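Local structure of STAS/SEC14 domain-containing protein (2Q3L) at residues A[11-14]-A[19-22]; A[37-42]-A[75-80]. The protein is of unknown function but has a SpoIIAA-like fold of the STAS clan and may associate with membranes and bind a ligand. One frame throughout, in Å; residues are numbered along the deposited sequence.

Overall arrangement
Contact 1 comes first along the chain and closes the hairpin of strands 7-16 and 19-30 at the edge of the sheet. Contact 2 follows, joining helix 32-45, which comes directly after strand 19-30, to helix 68-81. Their centres lie about 16 Å apart, yet they meet through helix 32-45: Leu22 CD2 is 3.9 Å from Leu42 CD1, and Ile11 CG2 is 3.8 Å from Leu41 CB. Helix 32-45 thus packs on the hairpin face bearing Ile11 and Leu22, and contact 2 passes the packing on to helix 68-81. Tyr21 turns to helix 118-125 on the other face, so the sheet lies between helices, consistent with a SpoIIAA-like fold.

Contact 1: A[11-14]-A[19-22]; sequences IGIE and DFYL
Tyr21 meets Glu14 because its CG stands between its own backbone N and carbonyl carbon (chi1 62°), which lays the ring over the neighbouring strand, while Glu14 holds CG anti to its carbonyl carbon (chi1 -69°) and runs out extended past the phenol. Glu14 CB lies over one face of the ring, 3.7 Å from its centroid, a CH-pi contact. The carboxylate stands nearly perpendicular to the ring, its plane turned 88° from it, and Tyr21 OH donates to Glu14 OE1 at 2.5 Å. That length is very short and Glu14 has a second conformer, so the fine detail is doubtful.

The backbones form an antiparallel hydrogen-bonded pair at the same two residues, Glu14 N to Tyr21 O and Tyr21 N to Glu14 O each spanning 2.8 Å. These carbonyl oxygens also take CA-H...O contacts, Tyr21 O from Ile13 CA and Glu14 O from Phe20 CA. Ile13 and Leu22 are the adjoining non-hydrogen-bonded pair, with side chains on the other face. There Leu22 CD1 reaches both isoleucines, 3.7 Å from Ile13 CG1 and 4.0 Å from Ile11 CG1. Beta-branched isoleucines suit an extended strand, and Ile11 and Leu22 also pack on helix 32-45.

The Tyr21 ring is buried against Leu122 and Leu125 of helix 118-125 and Val55 and Leu57 of strand 54-66, while its hydroxyl keeps polar partners. Lys118 forms a salt bridge with Glu14 OE1 and a weak hydrogen bond to Tyr21 OH. The lysine probably stabilises the carboxylate as an anion, tying hairpin to helix through charge as well as packing.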
ATOM      1  N   ILE A  11     -16.815  -4.591  -4.943  1.00 52.49           N
ATOM      2  CA  ILE A  11     -17.945  -4.869  -4.059  1.00 50.40           C
ATOM      3  C   ILE A  11     -19.250  -4.693  -4.841  1.00 52.85           C
ATOM      4  O   ILE A  11     -19.405  -3.741  -5.610  1.00 55.50           O
ATOM      5  CB  ILE A  11     -17.945  -4.004  -2.774  1.00 51.93           C
ATOM      6  CG1 ILE A  11     -19.093  -4.398  -1.852  1.00 54.34           C
ATOM      7  CG2 ILE A  11     -18.007  -2.511  -3.057  1.00 50.75           C
ATOM      8  CD1 ILE A  11     -18.972  -3.810  -0.490  1.00 54.12           C
ATOM      9  N   GLY A  12     -20.176  -5.627  -4.685  1.00 50.26           N
ATOM     10  CA  GLY A  12     -21.460  -5.493  -5.326  1.00 48.92           C
ATOM     11  C   GLY A  12     -22.505  -6.319  -4.610  1.00 48.71           C
ATOM     12  O   GLY A  12     -22.172  -7.087  -3.732  1.00 50.41           O
ATOM     13  N   ILE A  13     -23.765  -6.147  -4.987  1.00 46.98           N
ATOM     14  CA  ILE A  13     -24.840  -6.923  -4.434  1.00 50.75           C
ATOM     15  C   ILE A  13     -25.299  -7.803  -5.580  1.00 51.03           C
ATOM     16  O   ILE A  13     -25.602  -7.293  -6.646  1.00 49.08           O
ATOM     17  CB  ILE A  13     -25.903  -6.066  -3.774  1.00 51.66           C
ATOM     18  CG1 ILE A  13     -25.248  -5.417  -2.535  1.00 53.83           C
ATOM     19  CG2 ILE A  13     -27.101  -6.953  -3.382  1.00 52.23           C
ATOM     20  CD1 ILE A  13     -26.076  -4.321  -1.888  1.00 64.15           C
ATOM     21  N   GLU A  14     -25.222  -9.126  -5.368  0.50 49.46           N
ATOM     22  CA  GLU A  14     -25.558 -10.136  -6.371  0.50 49.25           C
ATOM     23  C   GLU A  14     -26.805 -10.930  -5.951  0.50 48.74           C
ATOM     24  O   GLU A  14     -27.278 -10.850  -4.817  0.50 46.73           O
ATOM     25  CB  GLU A  14     -24.355 -11.092  -6.648  0.50 48.10           C
ATOM     26  CG  GLU A  14     -23.138 -10.450  -7.391  0.50 53.36           C
ATOM     27  CD  GLU A  14     -22.095 -11.443  -8.009  0.50 57.72           C
ATOM     28  OE1 GLU A  14     -21.824 -12.559  -7.499  0.50 50.51           O
ATOM     29  OE2 GLU A  14     -21.499 -11.064  -9.033  0.50 61.91           O
ATOM     30  N   ASP A  19     -32.530 -14.925  -3.487  1.00 54.87           N
ATOM     31  CA  ASP A  19     -31.741 -14.337  -2.422  1.00 53.96           C
ATOM     32  C   ASP A  19     -30.705 -13.362  -2.968  1.00 52.74           C
ATOM     33  O   ASP A  19     -30.099 -13.583  -4.013  1.00 51.99           O
ATOM     34  CB  ASP A  19     -31.027 -15.443  -1.646  1.00 54.92           C
ATOM     35  CG  ASP A  19     -31.981 -16.498  -1.140  1.00 59.61           C
ATOM     36  OD1 ASP A  19     -32.771 -16.157  -0.246  1.00 56.08           O
ATOM     37  OD2 ASP A  19     -31.947 -17.662  -1.652  1.00 56.72           O
ATOM     38  N   PHE A  20     -30.538 -12.260  -2.263  1.00 51.67           N
ATOM     39  CA  PHE A  20     -29.496 -11.306  -2.570  1.00 50.20           C
ATOM     40  C   PHE A  20     -28.320 -11.589  -1.617  1.00 51.04           C
ATOM     41  O   PHE A  20     -28.518 -12.102  -0.530  1.00 53.95           O
ATOM     42  CB  PHE A  20     -29.966  -9.865  -2.433  1.00 48.18           C
ATOM     43  CG  PHE A  20     -30.892  -9.417  -3.521  1.00 52.37           C
ATOM     44  CD1 PHE A  20     -30.407  -9.184  -4.816  1.00 51.77           C
ATOM     45  CD2 PHE A  20     -32.244  -9.167  -3.251  1.00 52.35           C
ATOM     46  CE1 PHE A  20     -31.254  -8.751  -5.841  1.00 49.96           C
ATOM     47  CE2 PHE A  20     -33.109  -8.721  -4.279  1.00 53.73           C
ATOM     48  CZ  PHE A  20     -32.621  -8.540  -5.574  1.00 52.99           C
ATOM     49  N   TYR A  21     -27.095 -11.323  -2.051  1.00 48.38           N
ATOM     50  CA  TYR A  21     -25.945 -11.499  -1.185  1.00 46.99           C
ATOM     51  C   TYR A  21     -24.944 -10.416  -1.545  1.00 47.33           C
ATOM     52  O   TYR A  21     -24.959  -9.876  -2.655  1.00 45.94           O
ATOM     53  CB  TYR A  21     -25.318 -12.914  -1.288  1.00 47.31           C
ATOM     54  CG  TYR A  21     -24.773 -13.285  -2.644  1.00 44.25           C
ATOM     55  CD1 TYR A  21     -25.601 -13.843  -3.627  1.00 54.69           C
ATOM     56  CD2 TYR A  21     -23.443 -13.087  -2.957  1.00 52.78           C
ATOM     57  CE1 TYR A  21     -25.098 -14.187  -4.892  1.00 45.55           C
ATOM     58  CE2 TYR A  21     -22.929 -13.419  -4.208  1.00 46.75           C
ATOM     59  CZ  TYR A  21     -23.752 -13.964  -5.169  1.00 49.64           C
ATOM     60  OH  TYR A  21     -23.227 -14.279  -6.409  1.00 51.06           O
ATOM     61  N   LEU A  22     -24.091 -10.104  -0.581  1.00 49.79           N
ATOM     62  CA  LEU A  22     -23.068  -9.105  -0.738  1.00 49.29           C
ATOM     63  C   LEU A  22     -21.840  -9.825  -1.279  1.00 50.04           C
ATOM     64  O   LEU A  22     -21.460 -10.869  -0.766  1.00 52.56           O
ATOM     65  CB  LEU A  22     -22.830  -8.418   0.609  1.00 49.08           C
ATOM     66  CG  LEU A  22     -21.923  -7.212   0.636  1.00 49.49           C
ATOM     67  CD1 LEU A  22     -22.400  -6.151  -0.314  1.00 53.95           C
ATOM     68  CD2 LEU A  22     -21.764  -6.662   2.091  1.00 57.29           C
TER

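Contact 2: A[37-42]-A[75-80]; sequences QMTPLL and LKLGLK
Leu77 points from helix 68-81 toward helix 32-45, and its CD1 does most of the touching. CD1 reaches Met38, Thr39 and Leu42, while CD2 adds a contact to Thr39, 4.2 Å from its CG2. Leu77 and Leu42 run past each other in opposite senses, so that they meet at their methyl ends, Leu77 CD1 lying 4.0 Å from Leu42 CD2. Met38, deposited as selenomethionine, also slides past Leu77 in the opposite direction. Its flexible chain, bent at chi2 (-89°) and chi3 (-91°), brings CE within 4.0 Å of Leu77 CD1.

Thr39 meets Leu77 at a slant, with OG1 3.9 Å from Leu77 CD1. A hydroxyl is tolerable against a leucine here because it bonds back to Tyr35 O in its own helix, leaving the threonine methyl to pack.

No hydrogen bond crosses the gap. The segments are nearly parallel (11°), but their axes come no closer than 12.4 Å, wide for packed helices. The gap is bridged by Leu77 from one helix and Met38, Thr39 and Leu42 from the other, and the contact is thin. A methylpentanediol molecule about 4 Å from the side chain of Leu42, probably from the crystallisation liquor, may mark a pocket.

Both helices connect parallel strands, 32-45 leading from strand 19-30 to 54-66 and 68-81 from 54-66 to 85-91. On the sheet side, Met38 rests on Ile9 of strand 7-16 and Leu42 on Phe24 of strand 19-30.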
ATOM      1  N   GLN A  37     -11.808   3.278  -0.736  1.00 54.31           N
ATOM      2  CA  GLN A  37     -12.736   3.307  -1.865  1.00 55.89           C
ATOM      3  C   GLN A  37     -13.973   2.436  -1.642  1.00 55.41           C
ATOM      4  O   GLN A  37     -15.076   2.752  -2.074  1.00 55.58           O
ATOM      5  CB  GLN A  37     -12.092   2.780  -3.141  1.00 59.25           C
ATOM      6  CG  GLN A  37     -11.082   3.675  -3.827  1.00 72.14           C
ATOM      7  CD  GLN A  37     -10.426   2.971  -5.052  1.00 82.25           C
ATOM      8  OE1 GLN A  37     -11.066   2.171  -5.773  1.00 77.48           O
ATOM      9  NE2 GLN A  37      -9.140   3.260  -5.266  1.00 83.15           N
HETATM   10  N   MSE A  38     -13.778   1.336  -0.960  1.00 55.11           N
HETATM   11  CA  MSE A  38     -14.843   0.345  -0.753  1.00 53.00           C
HETATM   12  C   MSE A  38     -15.769   0.622   0.444  1.00 52.63           C
HETATM   13  O   MSE A  38     -16.890   0.087   0.519  1.00 51.12           O
HETATM   14  CB  MSE A  38     -14.136  -1.035  -0.619  1.00 50.32           C
HETATM   15  CG  MSE A  38     -15.042  -2.246  -0.393  1.00 53.45           C
HETATM   16 SE   MSE A  38     -15.326  -2.527   1.527  0.75 54.41          SE
HETATM   17  CE  MSE A  38     -13.892  -3.749   1.984  1.00 54.25           C
ATOM     18  N   THR A  39     -15.269   1.392   1.410  1.00 50.47           N
ATOM     19  CA  THR A  39     -15.957   1.548   2.684  1.00 52.06           C
ATOM     20  C   THR A  39     -17.340   2.218   2.604  1.00 55.56           C
ATOM     21  O   THR A  39     -18.261   1.726   3.244  1.00 53.20           O
ATOM     22  CB  THR A  39     -15.038   2.162   3.754  1.00 53.97           C
ATOM     23  OG1 THR A  39     -13.942   1.252   3.990  1.00 53.06           O
ATOM     24  CG2 THR A  39     -15.785   2.394   5.059  1.00 52.98           C
ATOM     25  N   PRO A  40     -17.478   3.333   1.845  1.00 53.30           N
ATOM     26  CA  PRO A  40     -18.788   3.965   1.677  1.00 50.53           C
ATOM     27  C   PRO A  40     -19.839   3.039   1.059  1.00 53.33           C
ATOM     28  O   PRO A  40     -20.982   3.074   1.491  1.00 52.30           O
ATOM     29  CB  PRO A  40     -18.495   5.136   0.758  1.00 50.38           C
ATOM     30  CG  PRO A  40     -17.029   5.394   0.910  1.00 53.07           C
ATOM     31  CD  PRO A  40     -16.407   4.087   1.169  1.00 51.32           C
ATOM     32  N   LEU A  41     -19.461   2.202   0.097  1.00 52.27           N
ATOM     33  CA  LEU A  41     -20.401   1.221  -0.475  1.00 54.88           C
ATOM     34  C   LEU A  41     -20.809   0.184   0.553  1.00 53.99           C
ATOM     35  O   LEU A  41     -21.965  -0.223   0.631  1.00 53.54           O
ATOM     36  CB  LEU A  41     -19.778   0.533  -1.685  1.00 53.40           C
ATOM     37  CG  LEU A  41     -19.748   1.581  -2.812  1.00 60.74           C
ATOM     38  CD1 LEU A  41     -18.475   1.492  -3.644  1.00 72.76           C
ATOM     39  CD2 LEU A  41     -21.014   1.539  -3.647  1.00 60.82           C
ATOM     40  N   LEU A  42     -19.841  -0.258   1.339  1.00 50.36           N
ATOM     41  CA  LEU A  42     -20.153  -1.197   2.398  1.00 48.02           C
ATOM     42  C   LEU A  42     -21.102  -0.539   3.379  1.00 49.54           C
ATOM     43  O   LEU A  42     -22.109  -1.140   3.740  1.00 50.32           O
ATOM     44  CB  LEU A  42     -18.909  -1.655   3.107  1.00 46.02           C
ATOM     45  CG  LEU A  42     -19.045  -2.588   4.289  1.00 50.60           C
ATOM     46  CD1 LEU A  42     -19.687  -3.907   3.840  1.00 48.11           C
ATOM     47  CD2 LEU A  42     -17.675  -2.810   4.847  1.00 57.46           C
ATOM     48  N   LEU A  75      -9.528  -5.254   9.879  1.00 49.21           N
ATOM     49  CA  LEU A  75      -9.932  -5.595  11.239  1.00 46.63           C
ATOM     50  C   LEU A  75     -10.943  -4.595  11.788  1.00 46.49           C
ATOM     51  O   LEU A  75     -11.889  -4.976  12.481  1.00 48.40           O
ATOM     52  CB  LEU A  75      -8.720  -5.709  12.153  1.00 45.00           C
ATOM     53  CG  LEU A  75      -8.933  -6.017  13.631  1.00 49.67           C
ATOM     54  CD1 LEU A  75      -9.752  -7.304  13.786  1.00 56.76           C
ATOM     55  CD2 LEU A  75      -7.573  -6.126  14.275  1.00 52.52           C
ATOM     56  N   LYS A  76     -10.724  -3.322  11.482  1.00 47.66           N
ATOM     57  CA  LYS A  76     -11.645  -2.226  11.876  1.00 46.93           C
ATOM     58  C   LYS A  76     -13.034  -2.435  11.282  1.00 48.32           C
ATOM     59  O   LYS A  76     -14.035  -2.266  11.968  1.00 47.64           O
ATOM     60  CB  LYS A  76     -11.069  -0.912  11.436  1.00 44.54           C
ATOM     61  CG  LYS A  76     -12.026   0.240  11.486  1.00 50.91           C
ATOM     62  CD  LYS A  76     -11.314   1.549  11.165  1.00 48.30           C
ATOM     63  CE  LYS A  76     -12.243   2.770  11.527  1.00 57.47           C
ATOM     64  NZ  LYS A  76     -11.620   4.140  11.808  1.00 48.51           N
ATOM     65  N   LEU A  77     -13.099  -2.821  10.004  1.00 47.72           N
ATOM     66  CA  LEU A  77     -14.368  -3.137   9.383  1.00 45.97           C
ATOM     67  C   LEU A  77     -14.987  -4.367  10.049  1.00 43.74           C
ATOM     68  O   LEU A  77     -16.173  -4.360  10.309  1.00 45.50           O
ATOM     69  CB  LEU A  77     -14.251  -3.308   7.852  1.00 46.98           C
ATOM     70  CG  LEU A  77     -13.916  -2.005   7.121  1.00 46.74           C
ATOM     71  CD1 LEU A  77     -13.798  -2.221   5.646  1.00 51.14           C
ATOM     72  CD2 LEU A  77     -14.919  -0.916   7.413  1.00 51.54           C
ATOM     73  N   GLY A  78     -14.211  -5.390  10.391  1.00 44.50           N
ATOM     74  CA  GLY A  78     -14.785  -6.558  11.091  1.00 44.40           C
ATOM     75  C   GLY A  78     -15.371  -6.248  12.472  1.00 44.99           C
ATOM     76  O   GLY A  78     -16.460  -6.738  12.849  1.00 44.66           O
ATOM     77  N   LEU A  79     -14.665  -5.416  13.230  1.00 45.43           N
ATOM     78  CA  LEU A  79     -15.103  -5.014  14.551  1.00 44.21           C
ATOM     79  C   LEU A  79     -16.360  -4.179  14.458  1.00 43.50           C
ATOM     80  O   LEU A  79     -17.261  -4.275  15.335  1.00 42.95           O
ATOM     81  CB  LEU A  79     -14.002  -4.241  15.250  1.00 42.40           C
ATOM     82  CG  LEU A  79     -12.837  -5.098  15.750  1.00 44.86           C
ATOM     83  CD1 LEU A  79     -11.654  -4.212  16.045  1.00 47.95           C
ATOM     84  CD2 LEU A  79     -13.252  -5.882  16.983  1.00 48.69           C
ATOM     85  N   LYS A  80     -16.447  -3.405  13.378  1.00 44.30           N
ATOM     86  CA  LYS A  80     -17.603  -2.487  13.180  1.00 47.77           C
ATOM     87  C   LYS A  80     -18.821  -3.110  12.570  1.00 47.02           C
ATOM     88  O   LYS A  80     -19.921  -2.759  12.974  1.00 47.21           O
ATOM     89  CB  LYS A  80     -17.214  -1.320  12.330  1.00 45.83           C
ATOM     90  CG  LYS A  80     -16.154  -0.462  13.097  1.00 59.15           C
ATOM     91  CD  LYS A  80     -15.853   0.790  12.316  1.00 62.34           C
ATOM     92  CE  LYS A  80     -15.224   1.835  13.172  1.00 65.28           C
ATOM     93  NZ  LYS A  80     -15.013   3.028  12.352  1.00 66.84           N
TER